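Local coordinates for protein alpha-acetolactate decarboxylase (PDB 5XNE) that decarboxylates (2S)-2-acetolactate to (R)-acetoin and carbon dioxide, a step on the route from pyruvate to butane-2,3-diol, at residues 51-56 with 61-66; 94-99 with 188-193. All blocks are in the same frame, centred on the assembly; numbering follows the deposited sequence.

Two quite different contacts are paired here, their centres about 26 Å apart and sharing no element. Interaction 1 is local: strands 51-56 and 60-63 form a beta hairpin, joined by three backbone hydrogen bonds with apolar side-chain contacts beside them. Leu55 and Ala61 pack on one face, and the other mixes Phe52 and Val64 with arginines, a threonine and a water. Interaction 2 is long-range and buried. There helix 92-100 lies over strand 184-192, and side chains alone make the contact: two hydrophobic pairs and a single hydroxyl-to-carboxylate bond. Strand 171-178 borders both, touching Tyr53, Leu55 and Ala61 in the hairpin and Glu96 and Tyr190 under the helix.

Interaction 1 of 2, residues 51-56 with 61-66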
loop_
_atom_site.group_PDB
_atom_site.type_symbol
_atom_site.label_atom_id
_atom_site.label_comp_id
_atom_site.label_asym_id
_atom_site.label_seq_id
_atom_site.Cartn_x
_atom_site.Cartn_y
_atom_site.Cartn_z
ATOM N N GLU B 51 -23.682 9.920 -3.094
ATOM C CA GLU B 51 -24.015 11.170 -2.422
ATOM C C GLU B 51 -23.026 11.448 -1.290
ATOM O O GLU B 51 -22.993 10.722 -0.297
ATOM C CB GLU B 51 -25.452 11.120 -1.890
ATOM C CG GLU B 51 -26.483 10.913 -3.007
ATOM C CD GLU B 51 -27.925 10.857 -2.514
ATOM O OE1 GLU B 51 -28.138 10.787 -1.291
ATOM O OE2 GLU B 51 -28.846 10.875 -3.369
ATOM N N PHE B 52 -22.211 12.491 -1.463
ATOM C CA PHE B 52 -21.115 12.793 -0.541
ATOM C C PHE B 52 -21.342 14.098 0.197
ATOM O O PHE B 52 -21.840 15.074 -0.384
ATOM C CB PHE B 52 -19.782 12.841 -1.298
ATOM C CG PHE B 52 -19.262 11.488 -1.661
ATOM C CD1 PHE B 52 -19.790 10.790 -2.752
ATOM C CD2 PHE B 52 -18.265 10.898 -0.903
ATOM C CE1 PHE B 52 -19.320 9.525 -3.086
ATOM C CE2 PHE B 52 -17.792 9.620 -1.234
ATOM C CZ PHE B 52 -18.324 8.942 -2.327
ATOM N N TYR B 53 -20.946 14.117 1.466
ATOM C CA TYR B 53 -21.145 15.273 2.343
ATOM C C TYR B 53 -19.881 15.676 3.077
ATOM O O TYR B 53 -19.030 14.825 3.373
ATOM C CB TYR B 53 -22.231 14.973 3.371
ATOM C CG TYR B 53 -23.610 14.834 2.775
ATOM C CD1 TYR B 53 -24.053 13.620 2.281
ATOM C CD2 TYR B 53 -24.470 15.931 2.712
ATOM C CE1 TYR B 53 -25.324 13.493 1.738
ATOM C CE2 TYR B 53 -25.744 15.812 2.168
ATOM C CZ TYR B 53 -26.159 14.595 1.687
ATOM O OH TYR B 53 -27.417 14.485 1.148
ATOM N N ARG B 54 -19.781 16.976 3.372
ATOM C CA ARG B 54 -18.790 17.542 4.281
ATOM C C ARG B 54 -19.449 17.783 5.641
ATOM O O ARG B 54 -20.337 18.635 5.765
ATOM C CB ARG B 54 -18.226 18.860 3.731
ATOM C CG ARG B 54 -17.136 19.474 4.606
ATOM C CD ARG B 54 -16.868 20.947 4.256
ATOM N NE ARG B 54 -16.493 21.190 2.865
ATOM C CZ ARG B 54 -15.252 21.459 2.454
ATOM N NH1 ARG B 54 -14.243 21.475 3.328
ATOM N NH2 ARG B 54 -15.012 21.686 1.169
ATOM N N LEU B 55 -19.042 17.036 6.656
ATOM C CA LEU B 55 -19.584 17.206 8.011
ATOM C C LEU B 55 -18.695 18.135 8.824
ATOM O O LEU B 55 -17.516 17.845 9.021
ATOM C CB LEU B 55 -19.702 15.852 8.726
ATOM C CG LEU B 55 -20.876 14.901 8.479
ATOM C CD1 LEU B 55 -22.133 15.385 9.190
ATOM C CD2 LEU B 55 -21.144 14.711 7.002
ATOM N N ARG B 56 -19.245 19.252 9.297
ATOM C CA ARG B 56 -18.450 20.201 10.072
ATOM C C ARG B 56 -18.850 20.255 11.541
ATOM O O ARG B 56 -19.939 19.830 11.932
ATOM C CB ARG B 56 -18.557 21.611 9.483
ATOM C CG ARG B 56 -17.807 21.836 8.185
ATOM C CD ARG B 56 -17.804 23.329 7.861
ATOM N NE ARG B 56 -16.937 23.666 6.739
ATOM C CZ ARG B 56 -17.375 24.029 5.536
ATOM N NH1 ARG B 56 -18.682 24.104 5.281
ATOM N NH2 ARG B 56 -16.506 24.323 4.582
ATOM N N ALA B 61 -24.014 19.495 7.537
ATOM C CA ALA B 61 -23.519 18.563 6.536
ATOM C C ALA B 61 -23.852 19.111 5.159
ATOM O O ALA B 61 -25.026 19.199 4.778
ATOM C CB ALA B 61 -24.123 17.177 6.731
ATOM N N THR B 62 -22.815 19.496 4.425
ATOM C CA THR B 62 -22.970 20.155 3.135
ATOM C C THR B 62 -22.558 19.226 2.015
ATOM O O THR B 62 -21.477 18.630 2.072
ATOM C CB THR B 62 -22.118 21.436 3.065
ATOM O OG1 THR B 62 -22.329 22.211 4.250
ATOM C CG2 THR B 62 -22.467 22.264 1.830
ATOM N N PRO B 63 -23.406 19.087 0.989
ATOM C CA PRO B 63 -23.026 18.295 -0.179
ATOM C C PRO B 63 -21.700 18.764 -0.754
ATOM O O PRO B 63 -21.427 19.964 -0.805
ATOM C CB PRO B 63 -24.179 18.539 -1.159
ATOM C CG PRO B 63 -25.357 18.817 -0.266
ATOM C CD PRO B 63 -24.795 19.585 0.901
ATOM N N VAL B 64 -20.854 17.825 -1.155
ATOM C CA VAL B 64 -19.587 18.216 -1.747
ATOM C C VAL B 64 -19.837 18.764 -3.144
ATOM O O VAL B 64 -20.825 18.413 -3.810
ATOM C CB VAL B 64 -18.580 17.049 -1.811
ATOM C CG1 VAL B 64 -18.346 16.455 -0.419
ATOM C CG2 VAL B 64 -19.053 16.003 -2.789
ATOM N N GLN B 65 -18.940 19.634 -3.579
ATOM C CA GLN B 65 -19.036 20.225 -4.898
ATOM C C GLN B 65 -17.687 20.201 -5.618
ATOM O O GLN B 65 -16.644 19.931 -5.006
ATOM C CB GLN B 65 -19.568 21.662 -4.794
ATOM C CG GLN B 65 -18.674 22.624 -4.030
ATOM C CD GLN B 65 -19.241 24.047 -3.954
ATOM O OE1 GLN B 65 -20.448 24.258 -4.091
ATOM N NE2 GLN B 65 -18.364 25.027 -3.751
ATOM N N ASN B 66 -17.755 20.477 -6.918
ATOM C CA ASN B 66 -16.638 20.643 -7.855
ATOM C C ASN B 66 -15.225 20.870 -7.303
ATOM O O ASN B 66 -14.380 19.982 -7.385
ATOM C CB ASN B 66 -16.970 21.817 -8.798
ATOM C CG ASN B 66 -18.141 21.518 -9.741
ATOM O OD1 ASN B 66 -17.984 20.835 -10.758
ATOM N ND2 ASN B 66 -19.324 22.033 -9.400
HETATM O O HOH W 1 -20.801 21.412 6.474
#
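Leu55 and Ala61 pack closely on one side of this strand pair, the Leu55 CD1 methyl lying 3.6 Å from Ala61 CB, and both also touch Ile177 of strand 171-178. On the Arg54 side, near the end of the hairpin, Val64 CG2 sits 3.6 Å from Phe52 CB, and the valine also touches Leu45, Leu24 and Phe38. Its CG1 is anti to the carbonyl carbon (chi1 -56°), which puts CG2 between N and that carbon. The two segments are the arms of an antiparallel beta hairpin. Arg54 and Thr62 are its hydrogen-bonded pair: Arg54 N reaches Thr62 O at 2.7 Å in a nearly straight bond, and Thr62 N returns to Arg54 O at 2.9 Å. Beyond the second strand, Val64 N adds a bond to Phe52 O from above the carbonyl plane. Around the arginines the contact is looser: a water donates to Arg54 O at 2.9 Å and hydrogen-bonds Thr62 OG1, bridging the strands. Arg54 lays its CD over one face of the Arg56 guanidinium; Arg56 NE forms a salt bridge with Asp42 OD1, while Arg54 NH1 hydrogen-bonds Asp42 O and NH2 salt-bridges Asp68. At exposed Pro63, Tyr53 CE2 meets the proline CG at 3.9 Å.

Interaction 2 of 2, residues 94-99 with 188-193; sequences DFEKEI and FDYVLE
Phe95 and Tyr190 meet because each turns its ring into the interface between helix and strand: the phenylalanine CG lies opposite its own backbone N, while the tyrosine takes the rarer setting with CG between N and the carbonyl carbon (chi1 54°). The two side chains cross at about a right angle, and the hydroxyl end of the tyrosine reaches the other ring, with Tyr190 OH 3.3 Å from Phe95 CD2. From the same side of the Phe95 ring plane as that hydroxyl, Leu192 presses its CD1 methyl against Phe95 CD1 at 3.5 Å. Ile99, one turn on along the helix, covers the other face with its CG1. Here helix 92-100 packs across strand 184-192, the axes of segments 94-99 and 189-192 approaching to 10.1 Å at 80°, and Ile112 and Ile114 of strand 109-115 continue the apolar layer around Phe95. The polar element is a hydrogen bond, Tyr190 OH to Glu96 OE2 at 3.2 Å, received on the anti side of the carboxylate, whose plane is turned 58° from the tyrosine ring. Glu96 keeps its chain extended beyond CG, touches Leu174 as Tyr190 does, and through OE1 forms a salt bridge to Arg92, which also pairs with Asp189. A phenylalanine in place of Tyr190 would probably leave Glu96 OE2 without this buried donor and open a small gap beside the Phe95 ring.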
loop_
_atom_site.group_PDB
_atom_site.type_symbol
_atom_site.label_atom_id
_atom_site.label_comp_id
_atom_site.label_asym_id
_atom_site.label_seq_id
_atom_site.Cartn_x
_atom_site.Cartn_y
_atom_site.Cartn_z
ATOM N N ASP B 94 -18.633 -5.995 20.400
ATOM C CA ASP B 94 -19.438 -7.130 19.944
ATOM C C ASP B 94 -19.403 -7.202 18.432
ATOM O O ASP B 94 -19.003 -8.201 17.838
ATOM C CB ASP B 94 -20.920 -7.024 20.340
ATOM C CG ASP B 94 -21.177 -7.046 21.836
ATOM O OD1 ASP B 94 -20.218 -7.173 22.621
ATOM O OD2 ASP B 94 -22.378 -6.956 22.223
ATOM N N PHE B 95 -19.874 -6.123 17.820
ATOM C CA PHE B 95 -20.065 -6.060 16.383
ATOM C C PHE B 95 -18.769 -6.283 15.615
ATOM O O PHE B 95 -18.737 -7.062 14.668
ATOM C CB PHE B 95 -20.673 -4.708 15.992
ATOM C CG PHE B 95 -20.879 -4.538 14.512
ATOM C CD1 PHE B 95 -21.923 -5.177 13.864
ATOM C CD2 PHE B 95 -20.023 -3.737 13.766
ATOM C CE1 PHE B 95 -22.111 -5.022 12.496
ATOM C CE2 PHE B 95 -20.203 -3.577 12.403
ATOM C CZ PHE B 95 -21.245 -4.215 11.765
ATOM N N GLU B 96 -17.708 -5.604 16.030
ATOM C CA GLU B 96 -16.478 -5.615 15.250
ATOM C C GLU B 96 -15.850 -6.992 15.296
ATOM O O GLU B 96 -15.274 -7.451 14.310
ATOM C CB GLU B 96 -15.534 -4.516 15.744
ATOM C CG GLU B 96 -15.953 -3.167 15.163
ATOM C CD GLU B 96 -15.045 -2.022 15.540
ATOM O OE1 GLU B 96 -14.021 -2.274 16.208
ATOM O OE2 GLU B 96 -15.361 -0.870 15.138
ATOM N N LYS B 97 -16.015 -7.687 16.416
ATOM C CA LYS B 97 -15.529 -9.052 16.477
ATOM C C LYS B 97 -16.478 -10.029 15.791
ATOM O O LYS B 97 -16.041 -11.054 15.279
ATOM C CB LYS B 97 -15.261 -9.483 17.918
ATOM C CG LYS B 97 -14.427 -8.481 18.685
ATOM C CD LYS B 97 -12.947 -8.671 18.393
ATOM C CE LYS B 97 -12.143 -7.444 18.825
ATOM N NZ LYS B 97 -12.934 -6.168 18.760
ATOM N N GLU B 98 -17.767 -9.718 15.743
ATOM C CA GLU B 98 -18.691 -10.610 15.042
ATOM C C GLU B 98 -18.455 -10.555 13.526
ATOM O O GLU B 98 -18.354 -11.591 12.860
ATOM C CB GLU B 98 -20.144 -10.265 15.373
ATOM C CG GLU B 98 -21.160 -10.912 14.440
ATOM C CD GLU B 98 -22.474 -11.243 15.135
ATOM O OE1 GLU B 98 -22.464 -11.432 16.373
ATOM O OE2 GLU B 98 -23.516 -11.314 14.442
ATOM N N ILE B 99 -18.356 -9.341 12.987
ATOM C CA ILE B 99 -18.103 -9.159 11.565
ATOM C C ILE B 99 -16.736 -9.722 11.190
ATOM O O ILE B 99 -16.605 -10.433 10.199
ATOM C CB ILE B 99 -18.173 -7.673 11.162
ATOM C CG1 ILE B 99 -19.594 -7.146 11.356
ATOM C CG2 ILE B 99 -17.702 -7.472 9.720
ATOM C CD1 ILE B 99 -20.645 -7.908 10.587
ATOM N N PHE B 188 -15.879 7.183 16.884
ATOM C CA PHE B 188 -15.046 6.648 17.967
ATOM C C PHE B 188 -15.656 5.382 18.584
ATOM O O PHE B 188 -14.941 4.461 18.983
ATOM C CB PHE B 188 -14.865 7.672 19.096
ATOM C CG PHE B 188 -13.894 8.773 18.794
ATOM C CD1 PHE B 188 -12.782 8.554 17.996
ATOM C CD2 PHE B 188 -14.093 10.039 19.330
ATOM C CE1 PHE B 188 -11.881 9.581 17.735
ATOM C CE2 PHE B 188 -13.201 11.073 19.067
ATOM C CZ PHE B 188 -12.093 10.841 18.268
ATOM N N ASP B 189 -16.982 5.368 18.697
ATOM C CA ASP B 189 -17.675 4.296 19.401
ATOM C C ASP B 189 -19.137 4.293 18.985
ATOM O O ASP B 189 -19.645 5.293 18.477
ATOM C CB ASP B 189 -17.535 4.469 20.920
ATOM C CG ASP B 189 -17.973 3.235 21.699
ATOM O OD1 ASP B 189 -17.916 2.115 21.146
ATOM O OD2 ASP B 189 -18.374 3.391 22.870
ATOM N N TYR B 190 -19.806 3.163 19.176
ATOM C CA TYR B 190 -21.217 3.076 18.841
ATOM C C TYR B 190 -21.868 1.844 19.455
ATOM O O TYR B 190 -21.199 0.864 19.758
ATOM C CB TYR B 190 -21.409 3.058 17.325
ATOM C CG TYR B 190 -20.627 1.984 16.611
ATOM C CD1 TYR B 190 -19.298 2.186 16.255
ATOM C CD2 TYR B 190 -21.215 0.774 16.282
ATOM C CE1 TYR B 190 -18.585 1.213 15.598
ATOM C CE2 TYR B 190 -20.508 -0.212 15.619
ATOM C CZ TYR B 190 -19.188 0.019 15.274
ATOM O OH TYR B 190 -18.474 -0.953 14.622
ATOM N N VAL B 191 -23.182 1.925 19.646
ATOM C CA VAL B 191 -23.983 0.780 20.047
ATOM C C VAL B 191 -25.159 0.687 19.096
ATOM O O VAL B 191 -25.898 1.655 18.925
ATOM C CB VAL B 191 -24.489 0.890 21.496
ATOM C CG1 VAL B 191 -25.381 -0.303 21.831
ATOM C CG2 VAL B 191 -23.322 0.981 22.457
ATOM N N LEU B 192 -25.307 -0.466 18.453
ATOM C CA LEU B 192 -26.384 -0.685 17.502
ATOM C C LEU B 192 -27.641 -1.062 18.263
ATOM O O LEU B 192 -27.588 -1.861 19.192
ATOM C CB LEU B 192 -26.030 -1.788 16.497
ATOM C CG LEU B 192 -24.579 -1.813 15.994
ATOM C CD1 LEU B 192 -24.356 -2.912 14.978
ATOM C CD2 LEU B 192 -24.215 -0.498 15.400
ATOM N N GLU B 193 -28.764 -0.474 17.881
ATOM C CA GLU B 193 -30.043 -0.926 18.402
ATOM C C GLU B 193 -30.534 -2.018 17.464
ATOM O O GLU B 193 -30.828 -3.138 17.883
ATOM C CB GLU B 193 -31.041 0.226 18.503
ATOM C CG GLU B 193 -32.396 -0.185 19.058
ATOM C CD GLU B 193 -33.126 0.970 19.709
ATOM O OE1 GLU B 193 -32.538 2.069 19.801
ATOM O OE2 GLU B 193 -34.289 0.783 20.131
#